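Local coordinates for protein acyl-CoA dehydrogenase (Geobacillus kaustophilus, PDB 2PG0) that probably catalyses the FAD-dependent alpha,beta-dehydrogenation of thioester-bound acyl chains, as a flavoprotein of the acyl-CoA dehydrogenase family, at residues Lys244-Arg249 / Thr320-Ala325; Ala259-Phe264 / Leu300-Val305; Glu248-Ala253 / Arg307-His312. All coordinates share one frame; numbering follows the deposited sequence.

Interaction 1 of 3, residues Lys244-Arg249 / Thr320-Ala325; sequences KLQQER and TEVSMA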
ATOM      1  N   LYS A 244      -2.533  17.726  28.357  1.00 25.06           N
ATOM      2  CA  LYS A 244      -1.173  17.177  28.380  1.00 24.01           C
ATOM      3  C   LYS A 244      -0.886  16.121  27.301  1.00 23.72           C
ATOM      4  O   LYS A 244       0.272  15.867  26.965  1.00 22.97           O
ATOM      5  CB  LYS A 244      -0.857  16.607  29.762  1.00 24.02           C
ATOM      6  CG  LYS A 244      -0.802  17.650  30.876  1.00 23.38           C
ATOM      7  CD  LYS A 244       0.315  18.644  30.638  1.00 22.76           C
ATOM      8  CE  LYS A 244       0.563  19.512  31.852  1.00 22.40           C
ATOM      9  NZ  LYS A 244       1.482  20.622  31.503  1.00 22.60           N
ATOM     10  N   LEU A 245      -1.936  15.507  26.759  1.00 23.47           N
ATOM     11  CA  LEU A 245      -1.759  14.492  25.711  1.00 23.20           C
ATOM     12  C   LEU A 245      -1.112  15.024  24.413  1.00 22.69           C
ATOM     13  O   LEU A 245      -0.549  14.234  23.651  1.00 22.56           O
ATOM     14  CB  LEU A 245      -3.071  13.720  25.444  1.00 23.61           C
ATOM     15  CG  LEU A 245      -3.397  12.564  26.414  1.00 24.35           C
ATOM     16  CD1 LEU A 245      -4.888  12.233  26.436  1.00 25.54           C
ATOM     17  CD2 LEU A 245      -2.590  11.306  26.114  1.00 25.08           C
ATOM     18  N   GLN A 246      -1.174  16.340  24.173  1.00 22.24           N
ATOM     19  CA  GLN A 246      -0.446  16.963  23.048  1.00 21.78           C
ATOM     20  C   GLN A 246       1.060  16.686  23.168  1.00 20.36           C
ATOM     21  O   GLN A 246       1.663  16.151  22.242  1.00 19.50           O
ATOM     22  CB  GLN A 246      -0.728  18.479  22.915  1.00 21.92           C
ATOM     23  CG  GLN A 246       0.147  19.208  21.843  1.00 23.27           C
ATOM     24  CD  GLN A 246      -0.197  20.695  21.606  1.00 24.47           C
ATOM     25  OE1 GLN A 246      -1.348  21.059  21.319  1.00 28.88           O
ATOM     26  NE2 GLN A 246       0.820  21.554  21.689  1.00 28.17           N
ATOM     27  N   GLN A 247       1.657  17.034  24.312  1.00 18.86           N
ATOM     28  CA  GLN A 247       3.073  16.726  24.538  1.00 17.72           C
ATOM     29  C   GLN A 247       3.344  15.216  24.535  1.00 17.30           C
ATOM     30  O   GLN A 247       4.346  14.773  23.970  1.00 16.18           O
ATOM     31  CB  GLN A 247       3.607  17.397  25.815  1.00 17.54           C
ATOM     32  CG  GLN A 247       5.107  17.152  26.055  1.00 16.85           C
ATOM     33  CD  GLN A 247       5.787  18.280  26.813  1.00 16.51           C
ATOM     34  OE1 GLN A 247       5.698  19.452  26.430  1.00 17.21           O
ATOM     35  NE2 GLN A 247       6.489  17.929  27.882  1.00 15.72           N
ATOM     36  N   GLU A 248       2.457  14.436  25.160  1.00 17.16           N
ATOM     37  CA  GLU A 248       2.601  12.969  25.198  1.00 18.06           C
ATOM     38  C   GLU A 248       2.718  12.366  23.786  1.00 16.72           C
ATOM     39  O   GLU A 248       3.646  11.596  23.497  1.00 16.09           O
ATOM     40  CB  GLU A 248       1.449  12.308  25.975  1.00 17.88           C
ATOM     41  CG  GLU A 248       1.583  10.775  26.090  1.00 20.50           C
ATOM     42  CD  GLU A 248       0.562  10.121  27.029  1.00 20.98           C
ATOM     43  OE1 GLU A 248       0.102  10.770  27.997  1.00 25.11           O
ATOM     44  OE2 GLU A 248       0.233   8.933  26.806  1.00 24.52           O
ATOM     45  N   ARG A 249       1.778  12.729  22.918  1.00 16.23           N
ATOM     46  CA  ARG A 249       1.781  12.254  21.536  1.00 15.75           C
ATOM     47  C   ARG A 249       3.013  12.722  20.757  1.00 14.95           C
ATOM     48  O   ARG A 249       3.545  11.978  19.925  1.00 14.57           O
ATOM     49  CB  ARG A 249       0.468  12.629  20.838  1.00 15.91           C
ATOM     50  CG  ARG A 249      -0.686  11.783  21.364  1.00 17.67           C
ATOM     51  CD  ARG A 249      -2.049  12.425  21.213  1.00 20.95           C
ATOM     52  NE  ARG A 249      -3.044  11.600  21.901  1.00 22.88           N
ATOM     53  CZ  ARG A 249      -4.294  11.972  22.176  1.00 24.33           C
ATOM     54  NH1 ARG A 249      -4.731  13.177  21.836  1.00 23.65           N
ATOM     55  NH2 ARG A 249      -5.109  11.127  22.805  1.00 24.32           N
ATOM     56  N   THR A 320      -4.216  18.868  16.010  1.00 18.26           N
ATOM     57  CA  THR A 320      -4.302  18.167  14.721  1.00 17.36           C
ATOM     58  C   THR A 320      -2.943  17.655  14.262  1.00 16.21           C
ATOM     59  O   THR A 320      -2.792  16.483  13.918  1.00 15.30           O
ATOM     60  CB  THR A 320      -4.891  19.079  13.628  1.00 18.08           C
ATOM     61  OG1 THR A 320      -6.195  19.512  14.034  1.00 19.35           O
ATOM     62  CG2 THR A 320      -4.997  18.334  12.297  1.00 17.73           C
ATOM     63  N   GLU A 321      -1.953  18.543  14.279  1.00 14.99           N
ATOM     64  CA  GLU A 321      -0.651  18.238  13.714  1.00 14.86           C
ATOM     65  C   GLU A 321       0.105  17.171  14.512  1.00 14.19           C
ATOM     66  O   GLU A 321       0.808  16.341  13.935  1.00 13.07           O
ATOM     67  CB  GLU A 321       0.174  19.524  13.553  1.00 15.67           C
ATOM     68  CG  GLU A 321      -0.397  20.507  12.526  1.00 17.56           C
ATOM     69  CD  GLU A 321      -1.528  21.401  13.051  1.00 21.33           C
ATOM     70  OE1 GLU A 321      -1.939  21.290  14.232  1.00 20.75           O
ATOM     71  OE2 GLU A 321      -2.025  22.226  12.252  1.00 24.91           O
ATOM     72  N   VAL A 322      -0.044  17.191  15.835  1.00 13.48           N
ATOM     73  CA  VAL A 322       0.614  16.190  16.674  1.00 13.99           C
ATOM     74  C   VAL A 322      -0.044  14.810  16.503  1.00 13.33           C
ATOM     75  O   VAL A 322       0.632  13.787  16.552  1.00 13.66           O
ATOM     76  CB  VAL A 322       0.699  16.627  18.174  1.00 14.04           C
ATOM     77  CG1 VAL A 322      -0.647  16.501  18.891  1.00 14.78           C
ATOM     78  CG2 VAL A 322       1.749  15.813  18.891  1.00 15.82           C
ATOM     79  N   SER A 323      -1.359  14.797  16.282  1.00 13.19           N
ATOM     80  CA  SER A 323      -2.089  13.553  16.013  1.00 13.11           C
ATOM     81  C   SER A 323      -1.674  12.958  14.669  1.00 12.12           C
ATOM     82  O   SER A 323      -1.488  11.739  14.554  1.00 11.97           O
ATOM     83  CB  SER A 323      -3.600  13.792  16.069  1.00 13.64           C
ATOM     84  OG  SER A 323      -3.977  14.236  17.368  1.00 16.50           O
ATOM     85  N   MET A 324      -1.521  13.831  13.669  1.00 11.61           N
ATOM     86  CA  MET A 324      -0.941  13.473  12.366  1.00 10.56           C
ATOM     87  C   MET A 324       0.453  12.867  12.521  1.00 11.36           C
ATOM     88  O   MET A 324       0.737  11.772  12.016  1.00 11.71           O
ATOM     89  CB  MET A 324      -0.852  14.723  11.472  1.00 10.84           C
ATOM     90  CG  MET A 324      -2.188  15.183  10.883  1.00 10.15           C
ATOM     91  SD  MET A 324      -2.063  16.691   9.887  1.00  6.83           S
ATOM     92  CE  MET A 324      -3.732  16.731   9.213  1.00 12.49           C
ATOM     93  N   ALA A 325       1.321  13.592  13.222  1.00 11.61           N
ATOM     94  CA  ALA A 325       2.691  13.147  13.461  1.00 11.78           C
ATOM     95  C   ALA A 325       2.715  11.772  14.141  1.00 11.99           C
ATOM     96  O   ALA A 325       3.397  10.857  13.675  1.00 12.07           O
ATOM     97  CB  ALA A 325       3.449  14.194  14.292  1.00 12.01           C
TER
HETATM   98  O   HOH W   1      -4.068  14.794  19.945  1.00 26.84           O
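The guanidinium of R249, which reaches the helix of V322 and S323 through a bridging water, has L245 CB over one face, 3.9 Å above its plane and close to the centre. NH1 donates to the water over 2.6 Å, and that water in turn donates to S323 OG, also at 2.6 Å. The NE hydrogen is spent on the carbonyl of A369, so two different nitrogens tie the arginine to two parts of the chain and should limit its rotation. S323 OG has a second partner within its own helix, the carbonyl of V319. Nearer the backbones the contact is apolar and rests on V322, a buried valine whose CB is directed toward segment 244-249. Its CG2 presses against the main chain, 3.4 Å from the carbonyl O of Q246 and close to the carbonyl C of R249, while R249 CB lies alongside at 3.9 Å. With chi1 at 75°, V322 holds CG1 between its own N and carbonyl carbon, where the methyl meets Q246 CG at 4.1 Å. The two side chains cross obliquely. The extended Q246 chain then carries its amide past the valine to the backbone N of I318, with H312 as its other partner. V322 and R249 bring their CA atoms to within 6.4 Å, consistent with a small side chain packed on backbone. M375 and I378 of helix 372-382 cover R249 as well, and the side chain of R249 comes about 8 Å from the bound FAD. The arrangement is close helix-helix packing in the mainly helical C-terminal domain of the acyl-CoA dehydrogenase fold, where helices 237-273 and 319-343 meet beside the flavin site.

Interaction 2 of 3, residues Ala259-Phe264 / Leu300-Val305; sequences AAEVMF and LGRTFV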
ATOM      1  N   ALA A 259      13.572   5.867  16.018  1.00 11.06           N
ATOM      2  CA  ALA A 259      13.631   4.414  15.818  1.00 11.48           C
ATOM      3  C   ALA A 259      13.752   4.073  14.333  1.00 11.27           C
ATOM      4  O   ALA A 259      14.567   3.232  13.953  1.00 11.30           O
ATOM      5  CB  ALA A 259      12.410   3.731  16.435  1.00 11.19           C
ATOM      6  N   ALA A 260      12.956   4.747  13.500  1.00 11.50           N
ATOM      7  CA  ALA A 260      13.014   4.580  12.041  1.00 11.22           C
ATOM      8  C   ALA A 260      14.408   4.928  11.494  1.00 11.43           C
ATOM      9  O   ALA A 260      14.975   4.180  10.687  1.00 10.74           O
ATOM     10  CB  ALA A 260      11.951   5.439  11.367  1.00 11.68           C
ATOM     11  N   GLU A 261      14.941   6.064  11.937  1.00 11.16           N
ATOM     12  CA  GLU A 261      16.288   6.526  11.546  1.00 11.74           C
ATOM     13  C   GLU A 261      17.367   5.511  11.926  1.00 11.53           C
ATOM     14  O   GLU A 261      18.267   5.217  11.122  1.00 11.83           O
ATOM     15  CB  GLU A 261      16.575   7.913  12.144  1.00 11.51           C
ATOM     16  CG  GLU A 261      15.825   9.045  11.433  1.00 12.70           C
ATOM     17  CD  GLU A 261      15.693  10.336  12.248  1.00 13.22           C
ATOM     18  OE1 GLU A 261      16.114  10.381  13.423  1.00 18.35           O
ATOM     19  OE2 GLU A 261      15.147  11.318  11.706  1.00 14.51           O
ATOM     20  N   VAL A 262      17.268   4.974  13.139  1.00 11.22           N
ATOM     21  CA  VAL A 262      18.179   3.920  13.621  1.00 11.58           C
ATOM     22  C   VAL A 262      18.076   2.663  12.766  1.00 11.44           C
ATOM     23  O   VAL A 262      19.092   2.104  12.341  1.00 11.39           O
ATOM     24  CB  VAL A 262      17.927   3.567  15.122  1.00 11.75           C
ATOM     25  CG1 VAL A 262      18.706   2.309  15.542  1.00 12.42           C
ATOM     26  CG2 VAL A 262      18.298   4.750  16.023  1.00 12.37           C
ATOM     27  N   MET A 263      16.846   2.211  12.523  1.00 11.10           N
ATOM     28  CA  MET A 263      16.625   0.993  11.746  1.00 10.32           C
ATOM     29  C   MET A 263      17.105   1.129  10.295  1.00 11.22           C
ATOM     30  O   MET A 263      17.649   0.174   9.720  1.00 11.96           O
ATOM     31  CB  MET A 263      15.151   0.560  11.826  1.00 10.11           C
ATOM     32  CG  MET A 263      14.807  -0.106  13.163  1.00 10.13           C
ATOM     33  SD  MET A 263      13.106  -0.766  13.299  1.00  6.80           S
ATOM     34  CE  MET A 263      12.181   0.768  13.363  1.00 11.41           C
ATOM     35  N   PHE A 264      16.925   2.317   9.716  1.00 11.58           N
ATOM     36  CA  PHE A 264      17.422   2.598   8.369  1.00 12.35           C
ATOM     37  C   PHE A 264      18.947   2.477   8.321  1.00 12.29           C
ATOM     38  O   PHE A 264      19.503   1.837   7.423  1.00 11.57           O
ATOM     39  CB  PHE A 264      16.963   3.984   7.900  1.00 12.88           C
ATOM     40  CG  PHE A 264      17.512   4.381   6.561  1.00 13.87           C
ATOM     41  CD1 PHE A 264      16.897   3.953   5.396  1.00 13.75           C
ATOM     42  CD2 PHE A 264      18.661   5.169   6.469  1.00 15.22           C
ATOM     43  CE1 PHE A 264      17.409   4.313   4.149  1.00 15.98           C
ATOM     44  CE2 PHE A 264      19.185   5.532   5.224  1.00 16.40           C
ATOM     45  CZ  PHE A 264      18.554   5.106   4.066  1.00 15.45           C
ATOM     46  N   LEU A 300      10.493  13.023   5.283  1.00 11.75           N
ATOM     47  CA  LEU A 300       9.171  13.604   5.510  1.00 11.37           C
ATOM     48  C   LEU A 300       8.794  13.673   6.989  1.00 11.16           C
ATOM     49  O   LEU A 300       8.339  14.713   7.467  1.00 11.19           O
ATOM     50  CB  LEU A 300       8.101  12.818   4.752  1.00 11.66           C
ATOM     51  CG  LEU A 300       8.078  12.940   3.232  1.00 12.18           C
ATOM     52  CD1 LEU A 300       7.178  11.854   2.703  1.00 15.50           C
ATOM     53  CD2 LEU A 300       7.595  14.322   2.753  1.00 14.48           C
ATOM     54  N   GLY A 301       8.983  12.567   7.703  1.00 10.95           N
ATOM     55  CA  GLY A 301       8.624  12.481   9.116  1.00 11.12           C
ATOM     56  C   GLY A 301       9.488  13.412   9.944  1.00 11.59           C
ATOM     57  O   GLY A 301       8.992  14.077  10.856  1.00 11.35           O
ATOM     58  N   ARG A 302      10.781  13.449   9.625  1.00 12.03           N
ATOM     59  CA  ARG A 302      11.735  14.303  10.352  1.00 13.00           C
ATOM     60  C   ARG A 302      11.387  15.785  10.178  1.00 12.90           C
ATOM     61  O   ARG A 302      11.341  16.543  11.150  1.00 12.75           O
ATOM     62  CB  ARG A 302      13.178  14.018   9.899  1.00 12.96           C
ATOM     63  CG  ARG A 302      14.268  14.928  10.528  1.00 15.25           C
ATOM     64  CD  ARG A 302      14.147  15.078  12.060  1.00 17.05           C
ATOM     65  NE  ARG A 302      14.424  13.857  12.816  1.00 20.89           N
ATOM     66  CZ  ARG A 302      14.335  13.759  14.141  1.00 21.58           C
ATOM     67  NH1 ARG A 302      13.964  14.808  14.878  1.00 22.07           N
ATOM     68  NH2 ARG A 302      14.614  12.606  14.737  1.00 22.02           N
ATOM     69  N   THR A 303      11.135  16.186   8.938  1.00 12.99           N
ATOM     70  CA  THR A 303      10.754  17.566   8.640  1.00 13.28           C
ATOM     71  C   THR A 303       9.453  17.949   9.352  1.00 12.88           C
ATOM     72  O   THR A 303       9.345  19.048   9.908  1.00 12.51           O
ATOM     73  CB  THR A 303      10.646  17.796   7.121  1.00 13.29           C
ATOM     74  OG1 THR A 303      11.875  17.389   6.501  1.00 15.12           O
ATOM     75  CG2 THR A 303      10.386  19.278   6.789  1.00 13.89           C
ATOM     76  N   PHE A 304       8.479  17.039   9.357  1.00 12.03           N
ATOM     77  CA  PHE A 304       7.182  17.320   9.973  1.00 11.95           C
ATOM     78  C   PHE A 304       7.277  17.387  11.499  1.00 12.17           C
ATOM     79  O   PHE A 304       6.807  18.354  12.116  1.00 12.19           O
ATOM     80  CB  PHE A 304       6.141  16.278   9.540  1.00 12.13           C
ATOM     81  CG  PHE A 304       4.730  16.654   9.877  1.00 11.91           C
ATOM     82  CD1 PHE A 304       4.031  17.557   9.075  1.00 13.23           C
ATOM     83  CD2 PHE A 304       4.096  16.112  10.995  1.00 14.60           C
ATOM     84  CE1 PHE A 304       2.721  17.915   9.375  1.00 12.98           C
ATOM     85  CE2 PHE A 304       2.774  16.461  11.305  1.00 13.74           C
ATOM     86  CZ  PHE A 304       2.090  17.364  10.488  1.00 13.57           C
ATOM     87  N   VAL A 305       7.895  16.380  12.115  1.00 12.06           N
ATOM     88  CA  VAL A 305       8.008  16.387  13.583  1.00 12.99           C
ATOM     89  C   VAL A 305       8.810  17.599  14.079  1.00 13.12           C
ATOM     90  O   VAL A 305       8.461  18.196  15.099  1.00 13.27           O
ATOM     91  CB  VAL A 305       8.548  15.043  14.147  1.00 12.87           C
ATOM     92  CG1 VAL A 305      10.051  14.912  13.943  1.00 12.66           C
ATOM     93  CG2 VAL A 305       8.167  14.880  15.624  1.00 13.73           C
TER
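E261 sets its carboxylate against the NE side of the R302 guanidinium, one oxygen to each of two nitrogens. R302 NE donates at 2.9 Å, with an N-H...O angle of 167°, to E261 OE2, which meets it with its syn lone pair, and R302 NH2 donates to E261 OE1 at 3.0 Å. The flat groups are 25° apart, nearly coplanar, which makes this a side-on bidentate salt bridge. The two chains arrive at about a right angle: E261 is extended beyond CG, whereas R302 bends at chi2 (48°) and again at chi3, folding its NE edge toward the acid. This long-armed pairing spans helices whose nearest CA atoms, those of E261 and R302, are still 9.1 Å apart. Both groups have further partners: E261 OE2 also accepts from Q257 NE2, and R302 NH1 forms salt bridges with E79 and D306. The guanidinium is therefore gripped by three acids, an arrangement that would be expected to favour its positive charge. The bridge lies near the surface, joining helix 237-273 to helix 285-313, with E79 bringing in helix 71-84; the next residues, T303 and F304, pack against a second subunit.

Interaction 3 of 3, residues Glu248-Ala253 / Arg307-His312; sequences ERLVVA and RVIEEH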
ATOM      1  N   GLU A 248       2.457  14.436  25.160  1.00 17.16           N
ATOM      2  CA  GLU A 248       2.601  12.969  25.198  1.00 18.06           C
ATOM      3  C   GLU A 248       2.718  12.366  23.786  1.00 16.72           C
ATOM      4  O   GLU A 248       3.646  11.596  23.497  1.00 16.09           O
ATOM      5  CB  GLU A 248       1.449  12.308  25.975  1.00 17.88           C
ATOM      6  CG  GLU A 248       1.583  10.775  26.090  1.00 20.50           C
ATOM      7  CD  GLU A 248       0.562  10.121  27.029  1.00 20.98           C
ATOM      8  OE1 GLU A 248       0.102  10.770  27.997  1.00 25.11           O
ATOM      9  OE2 GLU A 248       0.233   8.933  26.806  1.00 24.52           O
ATOM     10  N   ARG A 249       1.778  12.729  22.918  1.00 16.23           N
ATOM     11  CA  ARG A 249       1.781  12.254  21.536  1.00 15.75           C
ATOM     12  C   ARG A 249       3.013  12.722  20.757  1.00 14.95           C
ATOM     13  O   ARG A 249       3.545  11.978  19.925  1.00 14.57           O
ATOM     14  CB  ARG A 249       0.468  12.629  20.838  1.00 15.91           C
ATOM     15  CG  ARG A 249      -0.686  11.783  21.364  1.00 17.67           C
ATOM     16  CD  ARG A 249      -2.049  12.425  21.213  1.00 20.95           C
ATOM     17  NE  ARG A 249      -3.044  11.600  21.901  1.00 22.88           N
ATOM     18  CZ  ARG A 249      -4.294  11.972  22.176  1.00 24.33           C
ATOM     19  NH1 ARG A 249      -4.731  13.177  21.836  1.00 23.65           N
ATOM     20  NH2 ARG A 249      -5.109  11.127  22.805  1.00 24.32           N
ATOM     21  N   LEU A 250       3.472  13.938  21.049  1.00 14.55           N
ATOM     22  CA  LEU A 250       4.685  14.467  20.426  1.00 14.01           C
ATOM     23  C   LEU A 250       5.912  13.644  20.820  1.00 14.17           C
ATOM     24  O   LEU A 250       6.778  13.372  19.983  1.00 13.34           O
ATOM     25  CB  LEU A 250       4.887  15.953  20.766  1.00 14.28           C
ATOM     26  CG  LEU A 250       6.064  16.685  20.092  1.00 14.23           C
ATOM     27  CD1 LEU A 250       6.068  16.489  18.560  1.00 13.12           C
ATOM     28  CD2 LEU A 250       6.059  18.169  20.450  1.00 13.92           C
ATOM     29  N   VAL A 251       5.983  13.260  22.092  1.00 13.92           N
ATOM     30  CA  VAL A 251       7.098  12.450  22.594  1.00 14.03           C
ATOM     31  C   VAL A 251       7.144  11.091  21.893  1.00 13.70           C
ATOM     32  O   VAL A 251       8.205  10.643  21.452  1.00 13.24           O
ATOM     33  CB  VAL A 251       7.028  12.313  24.143  1.00 14.48           C
ATOM     34  CG1 VAL A 251       7.980  11.244  24.650  1.00 14.72           C
ATOM     35  CG2 VAL A 251       7.338  13.671  24.798  1.00 14.37           C
ATOM     36  N   VAL A 252       5.984  10.453  21.761  1.00 13.34           N
ATOM     37  CA  VAL A 252       5.888   9.197  21.014  1.00 13.56           C
ATOM     38  C   VAL A 252       6.315   9.366  19.552  1.00 12.64           C
ATOM     39  O   VAL A 252       7.061   8.539  19.034  1.00 12.41           O
ATOM     40  CB  VAL A 252       4.472   8.586  21.118  1.00 13.91           C
ATOM     41  CG1 VAL A 252       4.294   7.425  20.138  1.00 14.18           C
ATOM     42  CG2 VAL A 252       4.223   8.130  22.559  1.00 14.03           C
ATOM     43  N   ALA A 253       5.869  10.443  18.906  1.00 12.29           N
ATOM     44  CA  ALA A 253       6.258  10.723  17.523  1.00 12.06           C
ATOM     45  C   ALA A 253       7.773  10.889  17.397  1.00 12.34           C
ATOM     46  O   ALA A 253       8.379  10.356  16.465  1.00 11.99           O
ATOM     47  CB  ALA A 253       5.538  11.963  16.997  1.00 12.27           C
ATOM     48  N   ARG A 307       8.974  20.530  12.628  1.00 14.31           N
ATOM     49  CA  ARG A 307       8.078  21.685  12.545  1.00 14.40           C
ATOM     50  C   ARG A 307       7.084  21.711  13.711  1.00 13.91           C
ATOM     51  O   ARG A 307       6.842  22.766  14.304  1.00 13.31           O
ATOM     52  CB  ARG A 307       7.360  21.724  11.189  1.00 14.80           C
ATOM     53  CG  ARG A 307       6.518  22.967  10.953  1.00 16.06           C
ATOM     54  CD  ARG A 307       7.370  24.227  10.914  1.00 19.25           C
ATOM     55  NE  ARG A 307       6.521  25.406  10.782  1.00 23.02           N
ATOM     56  CZ  ARG A 307       6.019  26.072  11.812  1.00 24.99           C
ATOM     57  NH1 ARG A 307       6.305  25.689  13.050  1.00 28.50           N
ATOM     58  NH2 ARG A 307       5.246  27.129  11.610  1.00 28.66           N
ATOM     59  N   VAL A 308       6.516  20.554  14.036  1.00 13.78           N
ATOM     60  CA  VAL A 308       5.606  20.440  15.173  1.00 14.37           C
ATOM     61  C   VAL A 308       6.296  20.798  16.500  1.00 14.45           C
ATOM     62  O   VAL A 308       5.716  21.508  17.319  1.00 14.51           O
ATOM     63  CB  VAL A 308       4.922  19.043  15.219  1.00 14.48           C
ATOM     64  CG1 VAL A 308       4.116  18.865  16.493  1.00 15.05           C
ATOM     65  CG2 VAL A 308       4.007  18.863  13.996  1.00 14.56           C
ATOM     66  N   ILE A 309       7.526  20.320  16.705  1.00 14.72           N
ATOM     67  CA  ILE A 309       8.326  20.730  17.881  1.00 15.54           C
ATOM     68  C   ILE A 309       8.405  22.265  17.971  1.00 15.92           C
ATOM     69  O   ILE A 309       8.112  22.840  19.016  1.00 15.60           O
ATOM     70  CB  ILE A 309       9.749  20.084  17.881  1.00 15.41           C
ATOM     71  CG1 ILE A 309       9.659  18.585  18.199  1.00 15.00           C
ATOM     72  CG2 ILE A 309      10.688  20.787  18.878  1.00 15.22           C
ATOM     73  CD1 ILE A 309      10.915  17.797  17.810  1.00 15.21           C
ATOM     74  N   GLU A 310       8.755  22.917  16.862  1.00 16.83           N
ATOM     75  CA  GLU A 310       8.837  24.381  16.802  1.00 18.52           C
ATOM     76  C   GLU A 310       7.524  25.064  17.202  1.00 18.34           C
ATOM     77  O   GLU A 310       7.526  25.964  18.048  1.00 18.33           O
ATOM     78  CB  GLU A 310       9.292  24.847  15.410  1.00 18.17           C
ATOM     79  CG  GLU A 310      10.741  24.498  15.078  1.00 20.15           C
ATOM     80  CD  GLU A 310      11.099  24.785  13.625  1.00 21.50           C
ATOM     81  OE1 GLU A 310      10.297  25.450  12.929  1.00 23.64           O
ATOM     82  OE2 GLU A 310      12.179  24.334  13.174  1.00 26.10           O
ATOM     83  N   GLU A 311       6.413  24.625  16.604  1.00 18.49           N
ATOM     84  CA  GLU A 311       5.071  25.111  16.968  1.00 18.86           C
ATOM     85  C   GLU A 311       4.770  24.926  18.460  1.00 18.07           C
ATOM     86  O   GLU A 311       4.283  25.844  19.128  1.00 17.93           O
ATOM     87  CB  GLU A 311       3.995  24.383  16.156  1.00 19.06           C
ATOM     88  CG  GLU A 311       3.903  24.786  14.705  1.00 22.85           C
ATOM     89  CD  GLU A 311       3.502  26.233  14.524  1.00 24.81           C
ATOM     90  OE1 GLU A 311       2.282  26.540  14.559  1.00 27.12           O
ATOM     91  OE2 GLU A 311       4.417  27.057  14.332  1.00 26.13           O
ATOM     92  N   HIS A 312       5.055  23.726  18.965  1.00 17.22           N
ATOM     93  CA  HIS A 312       4.859  23.392  20.372  1.00 17.10           C
ATOM     94  C   HIS A 312       5.636  24.351  21.280  1.00 17.10           C
ATOM     95  O   HIS A 312       5.080  24.903  22.228  1.00 17.17           O
ATOM     96  CB  HIS A 312       5.304  21.952  20.626  1.00 16.61           C
ATOM     97  CG  HIS A 312       4.988  21.451  21.998  1.00 16.30           C
ATOM     98  ND1 HIS A 312       3.712  21.461  22.519  1.00 16.12           N
ATOM     99  CD2 HIS A 312       5.779  20.906  22.950  1.00 16.08           C
ATOM    100  CE1 HIS A 312       3.733  20.951  23.737  1.00 16.70           C
ATOM    101  NE2 HIS A 312       4.976  20.610  24.023  1.00 16.37           N
TER
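This is a buried, apolar helix-helix contact in the C-terminal domain, between the first half of helix 237-273 and the last turns of helix 285-313. The short segments run roughly antiparallel, 151° between their directions, and their axes come no closer than 11.2 Å, so side chains rather than backbones fill the interface. L250 carries it alone from its side, and its two methyls divide the work. CD1 meets V308 CG1 at 3.7 Å and, more loosely, I309 CG1 at 4.2 Å; CD2 lies 3.7 Å from H312 CD2, approaching the imidazole obliquely. L250 and V308 slide past each other in opposite directions, while I309 crosses the leucine at about a right angle. L250 has CG opposite its own N (chi1 -175°), which sends the branched end toward V308, I309 and H312. The imidazole is fixed by both nitrogens: NE2 is hydrogen-bonded to OE1 of Q247 and ND1 to NE2 of Q246, which would be consistent with a neutral ring protonated on NE2. F71 of helix 71-84 meets the same ring edge-to-face and also touches L250, adding a third helix to the cluster. Away from the interface, R307 grips E311 one turn on, end-on, with NH1 at 2.7 Å and NH2 at 2.8 Å from the single oxygen E311 OE2. Both nitrogens come to that oxygen from the same face of the carboxylate, and NH2 has a second acceptor, the carbonyl O of T6 of a second subunit. With a leucine set against V308, I309 and, one turn on, H312 of an antiparallel neighbour, the contact is typical of side-chain packing between long helices in the helical bundle of the acyl-CoA dehydrogenase C-terminal domain.

Overall arrangement
Of the three helices involved, 237-273 comes first in the chain and supplies one side of every contact. Interactions 1 and 3 start on the overlapping ranges 244-249 and 248-253, sharing E248 and R249; interaction 2 starts further along at 259-264. The chain turns back into helix 285-313, where 300-305 closes the innermost loop and 307-312 the next, before helix 319-343 closes the longest at 320-325. The three loops are thus nested rather than crossed. Interactions 1 and 3 have centres about 6 Å apart and are joined through H312, while F304 and V305 connect interaction 2 to them by packing. Together they tie three successive helices of the C-terminal domain into one bundle.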